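Long-range contacts in GH26A (Muricauda sp. MAR_2010_75, PDB 6Q75), which is a glycoside hydrolase of family 26 and probably cleaves polysaccharide chains, as its relatives the beta-mannanases do: residues A48-Y53 with F296-N301; I215-A220 with V244-T249; L281-V286 with P309-E314. All blocks are in the same frame, centred on the assembly; numbering follows the deposited sequence.

Interaction 1 (A48-Y53 with F296-N301)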
ATOM      1  N   ALA A  48       6.668  10.874  -6.706  1.00 18.22           N
ATOM      2  CA  ALA A  48       5.322  11.435  -6.515  1.00 18.39           C
ATOM      3  C   ALA A  48       4.256  10.411  -6.888  1.00 20.64           C
ATOM      4  O   ALA A  48       4.301   9.833  -7.978  1.00 19.28           O
ATOM      5  CB  ALA A  48       5.124  12.688  -7.367  1.00 19.37           C
ATOM      6  N   GLY A  49       3.256  10.238  -6.020  1.00 18.02           N
ATOM      7  CA  GLY A  49       2.251   9.219  -6.241  1.00 18.07           C
ATOM      8  C   GLY A  49       0.862   9.727  -5.915  1.00 16.61           C
ATOM      9  O   GLY A  49       0.684  10.702  -5.175  1.00 17.29           O
ATOM     10  N   GLN A  50      -0.131   9.033  -6.471  1.00 18.21           N
ATOM     11  CA  GLN A  50      -1.523   9.457  -6.336  1.00 15.79           C
ATOM     12  C   GLN A  50      -2.431   8.234  -6.398  1.00 17.09           C
ATOM     13  O   GLN A  50      -2.291   7.414  -7.307  1.00 15.83           O
ATOM     14  CB  GLN A  50      -1.892  10.449  -7.440  1.00 16.39           C
ATOM     15  CG  GLN A  50      -3.366  10.867  -7.413  1.00 17.87           C
ATOM     16  CD  GLN A  50      -3.700  11.796  -6.249  1.00 21.18           C
ATOM     17  OE1 GLN A  50      -3.001  12.771  -5.995  1.00 19.53           O
ATOM     18  NE2 GLN A  50      -4.801  11.496  -5.542  1.00 19.63           N
ATOM     19  N   HIS A  51      -3.380   8.163  -5.470  1.00 15.45           N
ATOM     20  CA  HIS A  51      -4.370   7.097  -5.367  1.00 15.53           C
ATOM     21  C   HIS A  51      -5.699   7.564  -5.942  1.00 15.93           C
ATOM     22  O   HIS A  51      -6.038   8.748  -5.856  1.00 18.79           O
ATOM     23  CB  HIS A  51      -4.536   6.708  -3.903  1.00 15.74           C
ATOM     24  CG  HIS A  51      -5.598   5.685  -3.651  1.00 16.04           C
ATOM     25  ND1 HIS A  51      -5.328   4.340  -3.710  1.00 18.01           N
ATOM     26  CD2 HIS A  51      -6.900   5.793  -3.282  1.00 15.57           C
ATOM     27  CE1 HIS A  51      -6.419   3.653  -3.402  1.00 16.61           C
ATOM     28  NE2 HIS A  51      -7.392   4.506  -3.151  1.00 16.22           N
ATOM     29  N   SER A  52      -6.435   6.634  -6.563  1.00 18.03           N
ATOM     30  CA  SER A  52      -7.796   6.881  -7.034  1.00 19.83           C
ATOM     31  C   SER A  52      -8.687   5.722  -6.608  1.00 17.23           C
ATOM     32  O   SER A  52      -8.228   4.582  -6.507  1.00 19.19           O
ATOM     33  CB  SER A  52      -7.853   7.042  -8.579  1.00 19.30           C
ATOM     34  OG  SER A  52      -6.996   8.074  -9.054  1.00 20.80           O
ATOM     35  N   TYR A  53      -9.963   6.006  -6.348  1.00 17.58           N
ATOM     36  CA  TYR A  53     -10.904   4.923  -6.090  1.00 19.90           C
ATOM     37  C   TYR A  53     -11.079   4.060  -7.333  1.00 20.40           C
ATOM     38  O   TYR A  53     -11.023   4.550  -8.469  1.00 21.71           O
ATOM     39  CB  TYR A  53     -12.259   5.484  -5.674  1.00 19.61           C
ATOM     40  CG  TYR A  53     -12.183   6.469  -4.533  1.00 20.75           C
ATOM     41  CD1 TYR A  53     -11.823   6.050  -3.253  1.00 20.96           C
ATOM     42  CD2 TYR A  53     -12.504   7.817  -4.722  1.00 25.55           C
ATOM     43  CE1 TYR A  53     -11.771   6.958  -2.196  1.00 22.14           C
ATOM     44  CE2 TYR A  53     -12.477   8.710  -3.677  1.00 22.19           C
ATOM     45  CZ  TYR A  53     -12.102   8.277  -2.415  1.00 22.82           C
ATOM     46  OH  TYR A  53     -12.035   9.171  -1.359  1.00 22.09           O
ATOM     47  N   PHE A 296       5.524   9.096  -1.912  1.00 16.87           N
ATOM     48  CA  PHE A 296       4.313   9.466  -1.201  1.00 16.34           C
ATOM     49  C   PHE A 296       3.149   9.156  -2.121  1.00 21.10           C
ATOM     50  O   PHE A 296       3.316   9.153  -3.340  1.00 18.93           O
ATOM     51  CB  PHE A 296       4.322  10.960  -0.795  1.00 16.42           C
ATOM     52  CG  PHE A 296       4.347  11.915  -1.953  1.00 19.50           C
ATOM     53  CD1 PHE A 296       3.193  12.195  -2.692  1.00 20.09           C
ATOM     54  CD2 PHE A 296       5.507  12.616  -2.258  1.00 20.46           C
ATOM     55  CE1 PHE A 296       3.214  13.127  -3.744  1.00 18.96           C
ATOM     56  CE2 PHE A 296       5.537  13.534  -3.310  1.00 20.88           C
ATOM     57  CZ  PHE A 296       4.387  13.799  -4.049  1.00 19.06           C
ATOM     58  N   MET A 297       1.964   8.899  -1.540  1.00 20.08           N
ATOM     59  CA  MET A 297       0.770   8.658  -2.347  1.00 15.82           C
ATOM     60  C   MET A 297      -0.383   9.459  -1.759  1.00 19.12           C
ATOM     61  O   MET A 297      -0.885   9.118  -0.687  1.00 18.12           O
ATOM     62  CB  MET A 297       0.415   7.158  -2.390  1.00 15.83           C
ATOM     63  CG  MET A 297      -0.674   6.912  -3.416  1.00 17.93           C
ATOM     64  SD  MET A 297      -1.364   5.244  -3.430  1.00 20.67           S
ATOM     65  CE  MET A 297      -2.102   5.163  -1.793  1.00 19.41           C
ATOM     66  N   VAL A 298      -0.793  10.529  -2.447  1.00 17.99           N
ATOM     67  CA  VAL A 298      -1.909  11.336  -1.969  1.00 16.90           C
ATOM     68  C   VAL A 298      -3.220  10.581  -2.130  1.00 18.41           C
ATOM     69  O   VAL A 298      -3.438   9.869  -3.125  1.00 19.14           O
ATOM     70  CB  VAL A 298      -1.942  12.683  -2.705  1.00 16.92           C
ATOM     71  CG1 VAL A 298      -3.135  13.502  -2.255  1.00 19.28           C
ATOM     72  CG2 VAL A 298      -0.679  13.423  -2.421  1.00 17.33           C
ATOM     73  N   TRP A 299      -4.091  10.706  -1.135  1.00 15.66           N
ATOM     74  CA  TRP A 299      -5.343   9.950  -1.109  1.00 16.25           C
ATOM     75  C   TRP A 299      -6.400  10.669  -1.936  1.00 18.44           C
ATOM     76  O   TRP A 299      -6.994  11.637  -1.476  1.00 19.26           O
ATOM     77  CB  TRP A 299      -5.827   9.774   0.323  1.00 16.27           C
ATOM     78  CG  TRP A 299      -7.006   8.826   0.372  1.00 16.66           C
ATOM     79  CD1 TRP A 299      -8.324   9.156   0.460  1.00 20.05           C
ATOM     80  CD2 TRP A 299      -6.953   7.396   0.249  1.00 16.89           C
ATOM     81  NE1 TRP A 299      -9.099   8.012   0.459  1.00 20.24           N
ATOM     82  CE2 TRP A 299      -8.278   6.921   0.321  1.00 19.28           C
ATOM     83  CE3 TRP A 299      -5.908   6.470   0.125  1.00 19.52           C
ATOM     84  CZ2 TRP A 299      -8.592   5.550   0.247  1.00 19.33           C
ATOM     85  CZ3 TRP A 299      -6.220   5.123   0.056  1.00 19.42           C
ATOM     86  CH2 TRP A 299      -7.553   4.676   0.115  1.00 21.47           C
ATOM     87  N   SER A 300      -6.673  10.172  -3.141  1.00 17.53           N
ATOM     88  CA  SER A 300      -7.768  10.703  -3.959  1.00 17.16           C
ATOM     89  C   SER A 300      -7.926  12.216  -3.923  1.00 17.78           C
ATOM     90  O   SER A 300      -7.002  12.932  -4.309  1.00 18.50           O
ATOM     91  CB  SER A 300      -9.068  10.023  -3.561  1.00 17.41           C
ATOM     92  OG  SER A 300      -8.921   8.616  -3.854  1.00 17.42           O
ATOM     93  N   ASN A 301      -9.096  12.725  -3.513  1.00 18.15           N
ATOM     94  CA  ASN A 301      -9.296  14.168  -3.680  1.00 18.20           C
ATOM     95  C   ASN A 301      -8.629  14.989  -2.594  1.00 17.89           C
ATOM     96  O   ASN A 301      -8.796  16.217  -2.591  1.00 19.98           O
ATOM     97  CB  ASN A 301     -10.789  14.547  -3.755  1.00 20.96           C
ATOM     98  CG  ASN A 301     -11.011  15.914  -4.444  1.00 23.33           C
ATOM     99  OD1 ASN A 301     -10.370  16.217  -5.449  1.00 23.81           O
ATOM    100  ND2 ASN A 301     -11.908  16.739  -3.890  1.00 24.61           N
TER
HETATM  101  O   HOH W   1     -11.631  11.837  -2.176  1.00 19.04           O
HETATM  102  O   HOH W   2     -12.026   8.315   1.075  1.00 27.39           O

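Interaction 2 (I215-A220 with V244-T249)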
ATOM      1  N   ILE A 215       5.962  -6.858  -4.717  1.00 19.03           N
ATOM      2  CA  ILE A 215       6.844  -6.262  -3.723  1.00 19.11           C
ATOM      3  C   ILE A 215       6.003  -6.060  -2.475  1.00 20.50           C
ATOM      4  O   ILE A 215       4.978  -5.366  -2.520  1.00 21.54           O
ATOM      5  CB  ILE A 215       7.431  -4.930  -4.227  1.00 20.08           C
ATOM      6  CG1 ILE A 215       8.459  -5.205  -5.339  1.00 21.49           C
ATOM      7  CG2 ILE A 215       8.094  -4.149  -3.091  1.00 22.20           C
ATOM      8  CD1 ILE A 215       8.785  -3.977  -6.160  1.00 24.19           C
ATOM      9  N   TRP A 216       6.412  -6.651  -1.355  1.00 20.20           N
ATOM     10  CA  TRP A 216       5.536  -6.694  -0.190  1.00 19.93           C
ATOM     11  C   TRP A 216       5.730  -5.449   0.656  1.00 20.50           C
ATOM     12  O   TRP A 216       6.775  -5.274   1.294  1.00 20.60           O
ATOM     13  CB  TRP A 216       5.764  -7.959   0.633  1.00 21.29           C
ATOM     14  CG  TRP A 216       5.150  -9.146  -0.073  1.00 21.69           C
ATOM     15  CD1 TRP A 216       5.628  -9.790  -1.181  1.00 24.46           C
ATOM     16  CD2 TRP A 216       3.879  -9.745   0.223  1.00 22.74           C
ATOM     17  NE1 TRP A 216       4.755 -10.791  -1.557  1.00 23.92           N
ATOM     18  CE2 TRP A 216       3.675 -10.776  -0.713  1.00 22.16           C
ATOM     19  CE3 TRP A 216       2.917  -9.535   1.212  1.00 21.38           C
ATOM     20  CZ2 TRP A 216       2.533 -11.573  -0.702  1.00 24.43           C
ATOM     21  CZ3 TRP A 216       1.789 -10.329   1.224  1.00 22.25           C
ATOM     22  CH2 TRP A 216       1.617 -11.356   0.278  1.00 19.80           C
ATOM     23  N   VAL A 217       4.702  -4.604   0.694  1.00 16.63           N
ATOM     24  CA  VAL A 217       4.782  -3.333   1.407  1.00 17.49           C
ATOM     25  C   VAL A 217       3.960  -3.489   2.672  1.00 18.95           C
ATOM     26  O   VAL A 217       2.729  -3.624   2.609  1.00 17.25           O
ATOM     27  CB  VAL A 217       4.275  -2.153   0.576  1.00 16.91           C
ATOM     28  CG1 VAL A 217       4.470  -0.822   1.388  1.00 17.29           C
ATOM     29  CG2 VAL A 217       5.005  -2.085  -0.776  1.00 18.01           C
ATOM     30  N   TRP A 218       4.642  -3.446   3.818  1.00 17.80           N
ATOM     31  CA  TRP A 218       4.003  -3.478   5.127  1.00 16.04           C
ATOM     32  C   TRP A 218       3.692  -2.033   5.489  1.00 15.40           C
ATOM     33  O   TRP A 218       4.611  -1.258   5.733  1.00 17.97           O
ATOM     34  CB  TRP A 218       4.947  -4.131   6.135  1.00 18.36           C
ATOM     35  CG  TRP A 218       4.448  -4.235   7.564  1.00 19.11           C
ATOM     36  CD1 TRP A 218       3.727  -5.270   8.128  1.00 18.09           C
ATOM     37  CD2 TRP A 218       4.706  -3.310   8.617  1.00 18.78           C
ATOM     38  NE1 TRP A 218       3.514  -5.025   9.466  1.00 16.68           N
ATOM     39  CE2 TRP A 218       4.099  -3.824   9.789  1.00 20.59           C
ATOM     40  CE3 TRP A 218       5.384  -2.080   8.684  1.00 19.14           C
ATOM     41  CZ2 TRP A 218       4.145  -3.154  11.005  1.00 18.86           C
ATOM     42  CZ3 TRP A 218       5.424  -1.417   9.906  1.00 21.28           C
ATOM     43  CH2 TRP A 218       4.819  -1.954  11.043  1.00 22.70           C
ATOM     44  N   ASN A 219       2.399  -1.666   5.484  1.00 16.77           N
ATOM     45  CA  ASN A 219       1.961  -0.262   5.494  1.00 16.12           C
ATOM     46  C   ASN A 219       1.167  -0.029   6.781  1.00 17.39           C
ATOM     47  O   ASN A 219      -0.006  -0.408   6.864  1.00 17.33           O
ATOM     48  CB  ASN A 219       1.105   0.027   4.250  1.00 18.56           C
ATOM     49  CG  ASN A 219       0.894   1.529   3.969  1.00 20.29           C
ATOM     50  OD1 ASN A 219       0.624   1.903   2.827  1.00 21.81           O
ATOM     51  ND2 ASN A 219       1.005   2.382   5.000  1.00 18.96           N
ATOM     52  N   ALA A 220       1.789   0.620   7.762  1.00 16.28           N
ATOM     53  CA  ALA A 220       1.157   0.905   9.040  1.00 19.38           C
ATOM     54  C   ALA A 220       0.551   2.307   9.037  1.00 19.13           C
ATOM     55  O   ALA A 220       0.521   3.003   8.020  1.00 19.10           O
ATOM     56  CB  ALA A 220       2.176   0.744  10.170  1.00 19.75           C
ATOM     57  N   VAL A 244       8.769  -9.012   4.345  1.00 20.05           N
ATOM     58  CA  VAL A 244       8.484  -7.608   4.029  1.00 19.24           C
ATOM     59  C   VAL A 244       9.619  -7.063   3.163  1.00 19.59           C
ATOM     60  O   VAL A 244      10.792  -7.239   3.506  1.00 23.52           O
ATOM     61  CB  VAL A 244       8.333  -6.759   5.311  1.00 21.28           C
ATOM     62  CG1 VAL A 244       8.156  -5.274   4.946  1.00 19.35           C
ATOM     63  CG2 VAL A 244       7.168  -7.256   6.193  1.00 21.81           C
ATOM     64  N   ASP A 245       9.278  -6.395   2.044  1.00 19.83           N
ATOM     65  CA  ASP A 245      10.259  -5.718   1.191  1.00 20.19           C
ATOM     66  C   ASP A 245      10.427  -4.246   1.560  1.00 20.24           C
ATOM     67  O   ASP A 245      11.547  -3.726   1.550  1.00 20.32           O
ATOM     68  CB  ASP A 245       9.831  -5.789  -0.282  1.00 20.52           C
ATOM     69  CG  ASP A 245       9.993  -7.190  -0.891  1.00 26.46           C
ATOM     70  OD1 ASP A 245      11.125  -7.749  -0.886  1.00 28.23           O
ATOM     71  OD2 ASP A 245       8.971  -7.733  -1.372  1.00 24.99           O
ATOM     72  N   ILE A 246       9.326  -3.566   1.840  1.00 18.19           N
ATOM     73  CA  ILE A 246       9.322  -2.116   2.046  1.00 17.87           C
ATOM     74  C   ILE A 246       8.410  -1.833   3.225  1.00 18.05           C
ATOM     75  O   ILE A 246       7.348  -2.453   3.347  1.00 18.59           O
ATOM     76  CB  ILE A 246       8.835  -1.398   0.775  1.00 17.43           C
ATOM     77  CG1 ILE A 246       9.779  -1.692  -0.392  1.00 19.53           C
ATOM     78  CG2 ILE A 246       8.722   0.144   1.014  1.00 17.04           C
ATOM     79  CD1 ILE A 246       9.562  -0.816  -1.565  1.00 23.02           C
ATOM     80  N   LEU A 247       8.790  -0.877   4.088  1.00 17.93           N
ATOM     81  CA  LEU A 247       7.917  -0.446   5.178  1.00 17.82           C
ATOM     82  C   LEU A 247       7.327   0.920   4.862  1.00 18.10           C
ATOM     83  O   LEU A 247       7.976   1.767   4.254  1.00 17.76           O
ATOM     84  CB  LEU A 247       8.645  -0.403   6.537  1.00 17.19           C
ATOM     85  CG  LEU A 247       9.119  -1.745   7.125  1.00 23.26           C
ATOM     86  CD1 LEU A 247      10.320  -2.313   6.397  1.00 18.52           C
ATOM     87  CD2 LEU A 247       9.388  -1.636   8.647  1.00 18.16           C
ATOM     88  N   ALA A 248       6.056   1.097   5.185  1.00 17.34           N
ATOM     89  CA  ALA A 248       5.394   2.334   4.829  1.00 16.94           C
ATOM     90  C   ALA A 248       4.490   2.751   5.970  1.00 18.49           C
ATOM     91  O   ALA A 248       4.118   1.950   6.831  1.00 19.01           O
ATOM     92  CB  ALA A 248       4.567   2.194   3.546  1.00 20.26           C
ATOM     93  N   THR A 249       4.131   4.023   5.960  1.00 17.05           N
ATOM     94  CA  THR A 249       3.177   4.514   6.944  1.00 20.81           C
ATOM     95  C   THR A 249       2.291   5.571   6.302  1.00 19.50           C
ATOM     96  O   THR A 249       2.630   6.152   5.267  1.00 20.76           O
ATOM     97  CB  THR A 249       3.880   5.051   8.198  1.00 24.42           C
ATOM     98  OG1 THR A 249       2.914   5.177   9.253  1.00 27.60           O
ATOM     99  CG2 THR A 249       4.512   6.383   7.920  1.00 22.30           C
TER

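Interaction 3 (L281-V286 with P309-E314)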
ATOM      1  N   LEU A 281       0.559  17.303   1.629  1.00 17.10           N
ATOM      2  CA  LEU A 281       1.833  16.851   1.073  1.00 17.18           C
ATOM      3  C   LEU A 281       2.988  17.180   2.019  1.00 18.61           C
ATOM      4  O   LEU A 281       2.904  18.144   2.788  1.00 20.92           O
ATOM      5  CB  LEU A 281       2.076  17.511  -0.278  1.00 20.38           C
ATOM      6  CG  LEU A 281       1.270  16.914  -1.428  1.00 20.46           C
ATOM      7  CD1 LEU A 281       1.237  17.882  -2.602  1.00 23.94           C
ATOM      8  CD2 LEU A 281       1.930  15.615  -1.842  1.00 19.14           C
ATOM      9  N   PRO A 282       4.088  16.423   1.958  1.00 18.88           N
ATOM     10  CA  PRO A 282       5.302  16.808   2.706  1.00 21.28           C
ATOM     11  C   PRO A 282       5.994  17.990   2.042  1.00 24.23           C
ATOM     12  O   PRO A 282       6.365  17.925   0.865  1.00 26.10           O
ATOM     13  CB  PRO A 282       6.173  15.548   2.649  1.00 22.42           C
ATOM     14  CG  PRO A 282       5.701  14.803   1.411  1.00 22.96           C
ATOM     15  CD  PRO A 282       4.219  15.113   1.273  1.00 18.83           C
ATOM     16  N   ARG A 283       6.180  19.070   2.802  1.00 22.21           N
ATOM     17  CA  ARG A 283       6.892  20.216   2.278  1.00 23.22           C
ATOM     18  C   ARG A 283       8.371  19.892   2.100  1.00 25.15           C
ATOM     19  O   ARG A 283       8.918  19.030   2.792  1.00 26.02           O
ATOM     20  CB  ARG A 283       6.760  21.409   3.220  1.00 27.71           C
ATOM     21  CG  ARG A 283       5.353  21.706   3.679  1.00 32.67           C
ATOM     22  CD  ARG A 283       5.272  23.123   4.182  1.00 38.34           C
ATOM     23  NE  ARG A 283       5.775  24.049   3.171  1.00 46.81           N
ATOM     24  CZ  ARG A 283       5.861  25.365   3.331  1.00 51.77           C
ATOM     25  NH1 ARG A 283       6.329  26.125   2.349  1.00 54.03           N
ATOM     26  NH2 ARG A 283       5.481  25.921   4.475  1.00 53.20           N
ATOM     27  N   PRO A 284       9.058  20.629   1.222  1.00 28.69           N
ATOM     28  CA  PRO A 284      10.512  20.427   1.057  1.00 27.14           C
ATOM     29  C   PRO A 284      11.298  20.384   2.362  1.00 27.39           C
ATOM     30  O   PRO A 284      12.199  19.550   2.481  1.00 27.84           O
ATOM     31  CB  PRO A 284      10.911  21.631   0.188  1.00 30.09           C
ATOM     32  CG  PRO A 284       9.687  21.840  -0.674  1.00 28.69           C
ATOM     33  CD  PRO A 284       8.513  21.586   0.238  1.00 28.37           C
ATOM     34  N   LEU A 285      10.985  21.240   3.348  1.00 28.29           N
ATOM     35  CA  LEU A 285      11.727  21.198   4.613  1.00 29.85           C
ATOM     36  C   LEU A 285      11.573  19.848   5.299  1.00 29.13           C
ATOM     37  O   LEU A 285      12.531  19.330   5.887  1.00 28.45           O
ATOM     38  CB  LEU A 285      11.249  22.292   5.567  1.00 32.58           C
ATOM     39  CG  LEU A 285      11.879  23.665   5.715  1.00 38.25           C
ATOM     40  CD1 LEU A 285      11.279  24.308   6.958  1.00 38.31           C
ATOM     41  CD2 LEU A 285      13.407  23.603   5.811  1.00 39.69           C
ATOM     42  N   VAL A 286      10.362  19.287   5.263  1.00 25.09           N
ATOM     43  CA  VAL A 286      10.124  17.962   5.828  1.00 24.30           C
ATOM     44  C   VAL A 286      10.946  16.923   5.073  1.00 24.15           C
ATOM     45  O   VAL A 286      11.581  16.048   5.679  1.00 23.70           O
ATOM     46  CB  VAL A 286       8.619  17.625   5.789  1.00 23.19           C
ATOM     47  CG1 VAL A 286       8.385  16.178   6.124  1.00 23.15           C
ATOM     48  CG2 VAL A 286       7.820  18.510   6.758  1.00 25.88           C
ATOM     49  N   PRO A 309      -3.158  24.465  -4.686  1.00 28.23           N
ATOM     50  CA  PRO A 309      -2.423  24.213  -5.944  1.00 27.40           C
ATOM     51  C   PRO A 309      -0.971  24.638  -5.865  1.00 25.56           C
ATOM     52  O   PRO A 309      -0.097  23.986  -6.440  1.00 25.68           O
ATOM     53  CB  PRO A 309      -3.185  25.057  -6.983  1.00 31.22           C
ATOM     54  CG  PRO A 309      -4.548  25.287  -6.382  1.00 33.33           C
ATOM     55  CD  PRO A 309      -4.352  25.311  -4.890  1.00 31.34           C
ATOM     56  N   GLU A 310      -0.695  25.740  -5.161  1.00 29.15           N
ATOM     57  CA  GLU A 310       0.684  26.186  -4.996  1.00 31.08           C
ATOM     58  C   GLU A 310       1.526  25.149  -4.261  1.00 27.43           C
ATOM     59  O   GLU A 310       2.701  24.956  -4.590  1.00 27.20           O
ATOM     60  CB  GLU A 310       0.700  27.523  -4.257  1.00 31.86           C
ATOM     61  CG  GLU A 310       0.066  28.665  -5.045  1.00 37.55           C
ATOM     62  CD  GLU A 310      -1.475  28.655  -5.071  1.00 42.40           C
ATOM     63  OE1 GLU A 310      -2.117  27.992  -4.220  1.00 39.75           O
ATOM     64  OE2 GLU A 310      -2.046  29.366  -5.936  1.00 46.43           O
ATOM     65  N   ARG A 311       0.962  24.523  -3.224  1.00 26.33           N
ATOM     66  CA  ARG A 311       1.674  23.488  -2.475  1.00 25.59           C
ATOM     67  C   ARG A 311       1.916  22.244  -3.333  1.00 23.19           C
ATOM     68  O   ARG A 311       3.007  21.669  -3.300  1.00 24.37           O
ATOM     69  CB  ARG A 311       0.886  23.135  -1.201  1.00 24.70           C
ATOM     70  CG  ARG A 311       1.426  21.971  -0.357  1.00 27.63           C
ATOM     71  CD  ARG A 311       2.823  22.236   0.242  1.00 30.92           C
ATOM     72  NE  ARG A 311       2.964  23.575   0.819  1.00 37.44           N
ATOM     73  CZ  ARG A 311       2.492  23.926   2.014  1.00 40.21           C
ATOM     74  NH1 ARG A 311       1.855  23.031   2.766  1.00 38.05           N
ATOM     75  NH2 ARG A 311       2.654  25.174   2.458  1.00 41.82           N
ATOM     76  N   VAL A 312       0.926  21.840  -4.135  1.00 21.12           N
ATOM     77  CA  VAL A 312       1.118  20.707  -5.039  1.00 21.77           C
ATOM     78  C   VAL A 312       2.280  21.000  -5.977  1.00 23.41           C
ATOM     79  O   VAL A 312       3.158  20.165  -6.196  1.00 22.09           O
ATOM     80  CB  VAL A 312      -0.167  20.417  -5.835  1.00 22.32           C
ATOM     81  CG1 VAL A 312       0.099  19.334  -6.900  1.00 22.35           C
ATOM     82  CG2 VAL A 312      -1.324  20.029  -4.899  1.00 23.56           C
ATOM     83  N   LYS A 313       2.298  22.207  -6.544  1.00 24.28           N
ATOM     84  CA  LYS A 313       3.352  22.575  -7.481  1.00 28.47           C
ATOM     85  C   LYS A 313       4.710  22.703  -6.790  1.00 29.46           C
ATOM     86  O   LYS A 313       5.740  22.355  -7.377  1.00 31.28           O
ATOM     87  CB  LYS A 313       2.966  23.882  -8.189  1.00 30.99           C
ATOM     88  CG  LYS A 313       1.721  23.748  -9.072  1.00 33.32           C
ATOM     89  CD  LYS A 313       1.181  25.104  -9.556  1.00 38.69           C
ATOM     90  CE  LYS A 313       2.274  26.025 -10.009  1.00 41.22           C
ATOM     91  NZ  LYS A 313       1.776  27.410 -10.272  1.00 42.26           N
ATOM     92  N   GLU A 314       4.735  23.213  -5.555  1.00 27.88           N
ATOM     93  CA  GLU A 314       5.986  23.289  -4.800  1.00 28.92           C
ATOM     94  C   GLU A 314       6.598  21.906  -4.588  1.00 27.90           C
ATOM     95  O   GLU A 314       7.822  21.727  -4.694  1.00 25.51           O
ATOM     96  CB  GLU A 314       5.732  23.964  -3.455  1.00 32.60           C
ATOM     97  CG  GLU A 314       6.957  24.128  -2.578  1.00 37.74           C
ATOM     98  CD  GLU A 314       6.599  24.567  -1.160  1.00 42.66           C
ATOM     99  OE1 GLU A 314       5.679  23.986  -0.553  1.00 43.08           O
ATOM    100  OE2 GLU A 314       7.230  25.512  -0.654  1.00 44.84           O
TER
HETATM  101  O   HOH W   3       1.473  20.481   3.030  1.00 27.52           O

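Interaction 1 (A48-Y53 with F296-N301)
The imidazole of His-51 lies flat on the six-membered ring of Trp-299 in an offset stack, centroids 3.9 Å apart and planes 12° from parallel. Both side chains leave their strands with CG trans to the backbone N (chi1 176° and -172°), which sends them side by side in the same direction and lets the rings meet face on; NE2 of His-51 comes to 3.3 Å from CH2 of Trp-299. SD of Met-297 rests 3.5 Å from CB of His-51. Ser-300 fills the corner beyond: its OG sits over the centre of the Tyr-53 ring, 3.5 Å from CZ of Tyr-53, and at the edge of the imidazole. One water lies in plane at the edges of both Tyr-53 and Trp-299, bonded to OH of Tyr-53 and accepting from NE1 of Trp-299. With an alanine in place of Trp-299, one face of the imidazole would probably lose its cover and this water its indole N-H donor. Phe-296 turns one ring face to the CA of Ala-48 in a CH-pi contact, 3.5 Å from CZ of Phe-296. The backbones join by His-51 N to Val-298 O (2.9 Å) and Val-298 N to Gly-49 O (3.1 Å). In the (beta/alpha)8 barrel of this family, this pairing of strands 46-51 and 293-299 closes the ring. His-51, Met-297 and Trp-299 face inward to strand 104-108, where bound Tris and glycerol beside Trp-299 suggest a pocket, while Gln-50 packs outward on helix 59-68.

Interaction 2 (I215-A220 with V244-T249)
Trp-216 is gripped by Asp-245 through both of its backbone polar atoms. Its N-H points almost straight (175°) at OD2 of Asp-245, 2.8 Å away, and meets the anti lone pair of that oxygen; with CG beside its own backbone N (chi1 -73°), the carboxylate can reach back to the neighbouring strand. The carbonyl O of Trp-216 takes two donors, N of Asp-245 at 2.8 Å, in the carbonyl plane, and N of Ile-246 at 3.1 Å. Parallel pairing then continues by alternate bonds, Trp-218 N to Ile-246 O (2.9 Å), Ala-248 N to Trp-218 O and Ala-220 N to Ala-248 O. Apolar groups pack on both faces of the pair: on one, CB of Trp-218 meets CG1 of Val-244 at 3.6 Å; on the other, CG1 of Val-217 meets CB of Ala-248 at 3.7 Å. The buried polar ends find mates nearby. NE1 of Trp-218 bonds to Phe-237 O and OG1 of Thr-249 to Tyr-234 OH, while Asn-219 has OD1 on Arg-173 and ND2 on Asp-250. OD1 of Asp-245 is bonded to N of Val-24. With a backbone N-H at each oxygen, this buried carboxylate is probably ionised, its charge shared by its two oxygens and steadied by the N-H groups that meet them.

Interaction 3 (L281-V286 with P309-E314)
The guanidinium groups of Arg-283 and Arg-311 lie one upon the other, centres 3.9 Å apart and planes 10° from parallel. Arg-283 gets there from the N-cap position of helix 284-289. Beyond its CB, CG already comes to 3.9 Å from NH1 of Arg-311, and CD rides over the neighbouring guanidinium, 3.6 Å from CZ of Arg-311. A bend at chi3 (54°) then folds the end of the chain across that group: NE passes over its face, and CZ of Arg-283 has NH2 of Arg-311 directly above it at 3.3 Å. At the tip the two amino groups part company. NH2 of Arg-283 stays within 3.6 Å of NH2 of Arg-311, whereas NH1 of Arg-283 donates in the guanidinium plane to the syn lone pair of OE2 of Glu-314, 3.2 Å away. This is a salt-bridge network in which one carboxylate serves both arginines, since OE1 of Glu-314 also takes a weak bond from NE of Arg-311 a turn earlier in helix 309-316; the shared negative charge probably makes the like-charged stack tolerable. The network ties that helix to the beta-alpha-beta crossover that leads from strand 273-278 through helix 284-289 to strand 293-299. A water at the edge of the Arg-311 guanidinium links its NH1 to the carbonyl O of Leu-281. Deeper in, CD1 of Leu-281 packs 3.7 Å from CA of Val-312.

Interactions 1 and 2 are buried pairings within the same parallel barrel sheet, their centres about 17 Å apart; interaction 3 is a partly buried contact outside that sheet. Interaction 1 joins sequence-distant strands and carries aromatic stacking, whereas interaction 2, nested inside the loop that interaction 1 closes, joins consecutive barrel strands with a more regular backbone ladder and a buried carboxylate. Interaction 3 holds helical ends by charged groups, as suits its more exposed place. It still reaches the core: CD2 of Leu-281 touches CE1 of Phe-296 at 3.4 Å, which couples interactions 1 and 3. Interactions 2 and 3 do not touch.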